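Local coordinates for protein eukaryotic translation initiation factor 2D (Homo sapiens, PDB 5W2F) that delivers initiator tRNA to the P-site of the eukaryotic ribosome without GTP, the part given here belonging to the SUI1 domain at its C-terminal end, at residues D114-A118 and G172-L178; K125-R130 and Q167-N173. All blocks are in the same frame, centred on the assembly; numbering follows the deposited sequence. Where two conformers were deposited one is given.

Interaction 1. Residues D114-A118 and G172-L178. With FMT (formic acid), chain C; FMT (formic acid), chain D.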
loop_
_atom_site.group_PDB
_atom_site.type_symbol
_atom_site.label_atom_id
_atom_site.label_comp_id
_atom_site.label_asym_id
_atom_site.label_seq_id
_atom_site.Cartn_x
_atom_site.Cartn_y
_atom_site.Cartn_z
ATOM N N ASP A 114 12.931 -4.521 -3.098
ATOM C CA ASP A 114 13.812 -5.676 -2.991
ATOM C C ASP A 114 15.132 -5.355 -3.661
ATOM O O ASP A 114 15.167 -4.997 -4.837
ATOM C CB ASP A 114 13.218 -6.932 -3.657
ATOM C CG ASP A 114 11.847 -7.285 -3.151
ATOM O OD1 ASP A 114 11.648 -7.339 -1.924
ATOM O OD2 ASP A 114 10.952 -7.485 -4.010
ATOM N N ILE A 115 16.202 -5.535 -2.910
ATOM C CA ILE A 115 17.577 -5.362 -3.381
ATOM C C ILE A 115 18.272 -6.701 -3.272
ATOM O O ILE A 115 18.369 -7.245 -2.173
ATOM C CB ILE A 115 18.360 -4.345 -2.547
ATOM C CG1 ILE A 115 17.646 -3.002 -2.465
ATOM C CG2 ILE A 115 19.775 -4.190 -3.082
ATOM C CD1 ILE A 115 18.041 -2.222 -1.254
ATOM N N THR A 116 18.716 -7.240 -4.402
ATOM C CA THR A 116 19.256 -8.564 -4.430
ATOM C C THR A 116 20.576 -8.615 -5.208
ATOM O O THR A 116 20.685 -8.013 -6.274
ATOM C CB THR A 116 18.190 -9.454 -5.071
ATOM O OG1 THR A 116 16.936 -9.260 -4.369
ATOM C CG2 THR A 116 18.621 -10.889 -5.065
ATOM N N LEU A 117 21.524 -9.373 -4.679
ATOM C CA LEU A 117 22.765 -9.685 -5.374
ATOM C C LEU A 117 22.530 -10.934 -6.183
ATOM O O LEU A 117 21.896 -11.873 -5.709
ATOM C CB LEU A 117 23.891 -9.894 -4.360
ATOM C CG LEU A 117 24.281 -8.611 -3.655
ATOM C CD1 LEU A 117 25.120 -8.909 -2.415
ATOM C CD2 LEU A 117 25.025 -7.667 -4.596
ATOM N N ALA A 118 23.050 -10.938 -7.405
ATOM C CA ALA A 118 22.884 -12.057 -8.314
ATOM C C ALA A 118 24.124 -12.229 -9.154
ATOM O O ALA A 118 24.986 -11.350 -9.201
ATOM C CB ALA A 118 21.680 -11.837 -9.216
ATOM N N GLY A 172 28.239 -5.135 -10.206
ATOM C CA GLY A 172 28.940 -5.266 -8.953
ATOM C C GLY A 172 28.015 -5.327 -7.745
ATOM O O GLY A 172 26.800 -5.449 -7.878
ATOM N N ASN A 173 28.634 -5.258 -6.570
ATOM C CA ASN A 173 27.956 -5.373 -5.284
ATOM C C ASN A 173 27.756 -3.987 -4.722
ATOM O O ASN A 173 28.688 -3.376 -4.182
ATOM C CB ASN A 173 28.772 -6.250 -4.360
ATOM C CG ASN A 173 28.090 -6.499 -3.028
ATOM O OD1 ASN A 173 27.195 -5.746 -2.628
ATOM N ND2 ASN A 173 28.525 -7.548 -2.324
ATOM N N GLN A 174 26.528 -3.482 -4.864
ATOM C CA GLN A 174 26.248 -2.072 -4.603
ATOM C C GLN A 174 25.198 -1.861 -3.535
ATOM O O GLN A 174 24.650 -0.757 -3.417
ATOM C CB GLN A 174 25.821 -1.373 -5.899
ATOM C CG GLN A 174 26.759 -1.632 -7.074
ATOM C CD GLN A 174 28.186 -1.137 -6.869
ATOM O OE1 GLN A 174 28.495 -0.390 -5.932
ATOM N NE2 GLN A 174 29.065 -1.542 -7.782
ATOM N N VAL A 175 24.918 -2.907 -2.751
ATOM C CA VAL A 175 23.811 -2.856 -1.791
ATOM C C VAL A 175 23.946 -1.676 -0.818
ATOM O O VAL A 175 22.960 -0.989 -0.518
ATOM C CB VAL A 175 23.681 -4.178 -1.033
ATOM C CG1 VAL A 175 22.517 -4.141 -0.045
ATOM C CG2 VAL A 175 23.551 -5.364 -1.981
ATOM N N HIS A 176 25.163 -1.434 -0.350
ATOM C CA HIS A 176 25.414 -0.321 0.573
ATOM C C HIS A 176 25.060 1.037 -0.008
ATOM O O HIS A 176 24.577 1.913 0.704
ATOM C CB HIS A 176 26.848 -0.358 1.091
ATOM C CG HIS A 176 27.893 -0.327 0.020
ATOM N ND1 HIS A 176 28.091 -1.381 -0.851
ATOM C CD2 HIS A 176 28.805 0.623 -0.317
ATOM C CE1 HIS A 176 29.076 -1.075 -1.683
ATOM N NE2 HIS A 176 29.544 0.125 -1.362
ATOM N N HIS A 177 25.241 1.204 -1.308
ATOM C CA HIS A 177 24.852 2.449 -1.955
ATOM C C HIS A 177 23.333 2.610 -2.026
ATOM O O HIS A 177 22.828 3.738 -1.961
ATOM C CB HIS A 177 25.466 2.545 -3.347
ATOM C CG HIS A 177 26.957 2.652 -3.336
ATOM N ND1 HIS A 177 27.636 3.673 -2.699
ATOM C CD2 HIS A 177 27.902 1.856 -3.888
ATOM C CE1 HIS A 177 28.937 3.500 -2.871
ATOM N NE2 HIS A 177 29.124 2.416 -3.605
ATOM N N LEU A 178 22.612 1.502 -2.183
ATOM C CA LEU A 178 21.149 1.568 -2.093
ATOM C C LEU A 178 20.694 1.927 -0.686
ATOM O O LEU A 178 19.682 2.601 -0.524
ATOM C CB LEU A 178 20.470 0.265 -2.521
ATOM C CG LEU A 178 20.229 0.075 -4.004
ATOM C CD1 LEU A 178 19.260 1.131 -4.525
ATOM C CD2 LEU A 178 21.522 0.067 -4.801
HETATM C C FMT C . 27.112 5.381 0.124
HETATM O O1 FMT C . 27.162 6.353 0.868
HETATM O O2 FMT C . 26.813 5.598 -1.151
HETATM C C FMT D . 31.909 -9.326 -3.919
HETATM O O1 FMT D . 30.948 -8.708 -3.526
HETATM O O2 FMT D . 31.795 -10.640 -3.954
#

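Interaction 2. Residues K125-R130 and Q167-N173. With FMT (formic acid), chain D.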
loop_
_atom_site.group_PDB
_atom_site.type_symbol
_atom_site.label_atom_id
_atom_site.label_comp_id
_atom_site.label_asym_id
_atom_site.label_seq_id
_atom_site.Cartn_x
_atom_site.Cartn_y
_atom_site.Cartn_z
ATOM N N LYS A 125 29.054 -10.354 -10.398
ATOM C CA LYS A 125 27.971 -10.065 -9.491
ATOM C C LYS A 125 27.293 -8.801 -9.969
ATOM O O LYS A 125 27.934 -7.901 -10.511
ATOM C CB LYS A 125 28.569 -9.880 -8.103
ATOM C CG LYS A 125 27.626 -9.869 -6.941
ATOM C CD LYS A 125 28.383 -10.004 -5.614
ATOM C CE LYS A 125 28.479 -11.434 -5.102
ATOM N NZ LYS A 125 29.168 -11.481 -3.773
ATOM N N VAL A 126 25.981 -8.772 -9.804
ATOM C CA VAL A 126 25.166 -7.601 -10.065
ATOM C C VAL A 126 24.193 -7.375 -8.922
ATOM O O VAL A 126 23.896 -8.289 -8.156
ATOM C CB VAL A 126 24.377 -7.714 -11.383
ATOM C CG1 VAL A 126 25.346 -7.778 -12.555
ATOM C CG2 VAL A 126 23.389 -8.883 -11.363
ATOM N N THR A 127 23.728 -6.140 -8.821
ATOM C CA THR A 127 22.745 -5.715 -7.826
ATOM C C THR A 127 21.458 -5.381 -8.558
ATOM O O THR A 127 21.476 -4.626 -9.538
ATOM C CB THR A 127 23.266 -4.500 -7.048
ATOM O OG1 THR A 127 24.540 -4.812 -6.483
ATOM C CG2 THR A 127 22.332 -4.101 -5.939
ATOM N N VAL A 128 20.351 -5.981 -8.119
ATOM C CA VAL A 128 19.059 -5.834 -8.786
ATOM C C VAL A 128 18.053 -5.229 -7.813
ATOM O O VAL A 128 17.912 -5.713 -6.689
ATOM C CB VAL A 128 18.569 -7.190 -9.316
ATOM C CG1 VAL A 128 17.222 -7.045 -10.006
ATOM C CG2 VAL A 128 19.638 -7.850 -10.213
ATOM N N VAL A 129 17.370 -4.173 -8.259
ATOM C CA VAL A 129 16.483 -3.385 -7.402
ATOM C C VAL A 129 15.087 -3.344 -7.993
ATOM O O VAL A 129 14.894 -2.798 -9.089
ATOM C CB VAL A 129 17.015 -1.957 -7.189
ATOM C CG1 VAL A 129 16.187 -1.243 -6.115
ATOM C CG2 VAL A 129 18.502 -1.981 -6.832
ATOM N N ARG A 130 14.131 -3.939 -7.268
ATOM C CA ARG A 130 12.740 -4.070 -7.685
ATOM C C ARG A 130 11.835 -3.211 -6.792
ATOM O O ARG A 130 12.109 -3.042 -5.613
ATOM C CB ARG A 130 12.342 -5.567 -7.507
ATOM C CG ARG A 130 10.885 -5.910 -7.761
ATOM C CD ARG A 130 10.628 -7.379 -7.504
ATOM N NE ARG A 130 11.296 -8.218 -8.507
ATOM C CZ ARG A 130 10.733 -8.753 -9.583
ATOM N NH1 ARG A 130 9.449 -8.603 -9.841
ATOM N NH2 ARG A 130 11.479 -9.445 -10.422
ATOM N N GLN A 167 12.995 -2.754 -13.208
ATOM C CA GLN A 167 14.031 -2.900 -12.196
ATOM C C GLN A 167 15.319 -2.232 -12.675
ATOM O O GLN A 167 15.547 -2.050 -13.883
ATOM C CB GLN A 167 14.296 -4.374 -11.883
ATOM C CG GLN A 167 14.793 -5.187 -13.062
ATOM C CD GLN A 167 14.930 -6.637 -12.693
ATOM O OE1 GLN A 167 14.272 -7.113 -11.772
ATOM N NE2 GLN A 167 15.722 -7.348 -13.429
ATOM N N VAL A 168 16.143 -1.836 -11.717
ATOM C CA VAL A 168 17.462 -1.313 -11.980
ATOM C C VAL A 168 18.480 -2.406 -11.698
ATOM O O VAL A 168 18.426 -3.049 -10.658
ATOM C CB VAL A 168 17.752 -0.088 -11.112
ATOM C CG1 VAL A 168 19.170 0.425 -11.304
ATOM C CG2 VAL A 168 16.726 1.002 -11.377
ATOM N N GLN A 169 19.415 -2.587 -12.623
ATOM C CA GLN A 169 20.567 -3.438 -12.406
ATOM C C GLN A 169 21.813 -2.590 -12.368
ATOM O O GLN A 169 21.998 -1.715 -13.235
ATOM C CB GLN A 169 20.641 -4.470 -13.501
ATOM C CG GLN A 169 19.526 -5.481 -13.412
ATOM C CD GLN A 169 19.733 -6.654 -14.357
ATOM O OE1 GLN A 169 20.293 -6.488 -15.452
ATOM N NE2 GLN A 169 19.278 -7.846 -13.950
ATOM N N ILE A 170 22.677 -2.869 -11.403
ATOM C CA ILE A 170 23.957 -2.188 -11.311
ATOM C C ILE A 170 25.060 -3.249 -11.293
ATOM O O ILE A 170 24.961 -4.218 -10.561
ATOM C CB ILE A 170 24.091 -1.310 -10.046
ATOM C CG1 ILE A 170 22.820 -0.482 -9.791
ATOM C CG2 ILE A 170 25.336 -0.428 -10.162
ATOM C CD1 ILE A 170 21.854 -1.154 -8.804
ATOM N N GLN A 171 26.095 -3.062 -12.116
ATOM C CA GLN A 171 27.219 -3.992 -12.083
ATOM C C GLN A 171 27.882 -3.954 -10.700
ATOM O O GLN A 171 28.029 -2.893 -10.087
ATOM C CB GLN A 171 28.228 -3.627 -13.170
ATOM C CG GLN A 171 27.742 -3.907 -14.573
ATOM C CD GLN A 171 27.435 -5.374 -14.840
ATOM O OE1 GLN A 171 26.393 -5.705 -15.417
ATOM N NE2 GLN A 171 28.340 -6.255 -14.432
ATOM N N GLY A 172 28.239 -5.135 -10.206
ATOM C CA GLY A 172 28.940 -5.266 -8.953
ATOM C C GLY A 172 28.015 -5.327 -7.745
ATOM O O GLY A 172 26.800 -5.449 -7.878
ATOM N N ASN A 173 28.634 -5.258 -6.570
ATOM C CA ASN A 173 27.956 -5.373 -5.284
ATOM C C ASN A 173 27.756 -3.987 -4.722
ATOM O O ASN A 173 28.688 -3.376 -4.182
ATOM C CB ASN A 173 28.772 -6.250 -4.360
ATOM C CG ASN A 173 28.090 -6.499 -3.028
ATOM O OD1 ASN A 173 27.195 -5.746 -2.628
ATOM N ND2 ASN A 173 28.525 -7.548 -2.324
HETATM C C FMT D . 31.909 -9.326 -3.919
HETATM O O1 FMT D . 30.948 -8.708 -3.526
HETATM O O2 FMT D . 31.795 -10.640 -3.954
HETATM O O HOH W 1 14.504 -9.505 -10.620
#

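Interaction 1. Residues D114-A118 and G172-L178
The forked end of Leu-117 meets the polar end of Asn-173, a leucine packed on a carboxamide in a contact that has no hydrogen bond across it. One methyl, CD2, lies 3.5 Å from OD1 of Asn-173, while the other, Leu-117 CD1, approaches ND2 of that residue at 3.7 Å. The asparagine CG stands opposite its backbone N (chi1 -176°), which carries the amide across the leucine tip. ND2 is occupied too: it donates a nearly straight bond of 2.9 Å (161° at the hydrogen) to O1 of a formic acid molecule, probably from the crystallisation liquor and shared with Lys-125.

Beyond the amide the side chains that meet are apolar. Val-175 wedges between Leu-117 and Ile-115: CG2 lies 3.7 Å from Leu-117 CG, and both methyls reach Ile-115 CG2, CG1 at 4.1 Å. Farther along, Ile-115 extends CD1 to within 3.7 Å of CB of Leu-178, one turn on in the helix, and the two side chains meet at an angle.

Gln-174 is the N-cap residue, and its backbone N donates to Thr-127 OG1. Packing of Leu-117 on Val-175 and of Ile-115 on Leu-178 seats the first turn of helix 175-185 on strand 113-121. Leu-178 also reaches Val-129 of strand 124-130 and Leu-146 of helix 139-150, while Ile-115 and Val-175 touch Leu-196 and Ala-199 of the C-terminal region.

Interaction 2. Residues K125-R130 and Q167-N173
Thr-127 joins the opposing segment through backbone and side chain. Its N and O pair with the O and N of Ile-170, the N bond being almost straight at 171°. Its hydroxyl gives a third bond, OG1 donating to Gly-172 O at 2.7 Å, and accepts from the N of Gln-174. With OG1 anti to the carbonyl carbon (chi1 -55°), the hydroxyl faces the turn that leaves strand 166-171, while CG2 comes 4.1 Å from CD1 of Ile-170.

At the other end, Gln-167 sends CG between its backbone N and carbonyl carbon (chi1 62°), then runs extended across Val-128, with OE1 3.4 Å from Val-128 CG1. A water donates to OE1 of Gln-167 at 2.7 Å and accepts from NH2 of Arg-130 at 3.0 Å, linking an amide and a guanidinium whose planes are perpendicular. Arg-130 NH2 also bonds to Pro-160 O.

Lys-125 accepts the N-H of Gly-172 at its carbonyl O (2.8 Å), the donor lying well out of the carbonyl plane. Its CD lies 4.0 Å from CB of Asn-173; a turn about CG-CD then lets NZ bond to formic acid O2 at 2.8 Å.

Val-129 and Val-168 form a second hydrogen-bonded pair, on the face that Thr-127 and Ile-170 share. Antiparallel strands 124-130 and 166-171 are central in a mixed sheet with helices 139-150 and 175-185 on one face, the two-layer alpha+beta fold of SUI1 domains.

Overall arrangement
Interaction 2 lies within the sheet and interaction 1 on its helix-bearing face, so their chemistry differs: backbone hydrogen bonds and polar side chains in the former, mainly apolar side-chain packing in the latter. Strands 113-121 and 124-130, consecutive in the chain, are also hydrogen-bonded neighbours, through Thr-116 with Val-128 and Ala-118 with Val-126. Gly-172 and Asn-173 belong to both contacts and form the turn from strand 166-171 into helix 175-185. Both contacts are partly buried: Ile-115, Val-175 and Leu-178 sit inside with Thr-127, Val-129, Val-168 and Ile-170, whereas Lys-125 and Gln-171 are exposed. Along the chain, interaction 2 is nested within the loop closed by interaction 1.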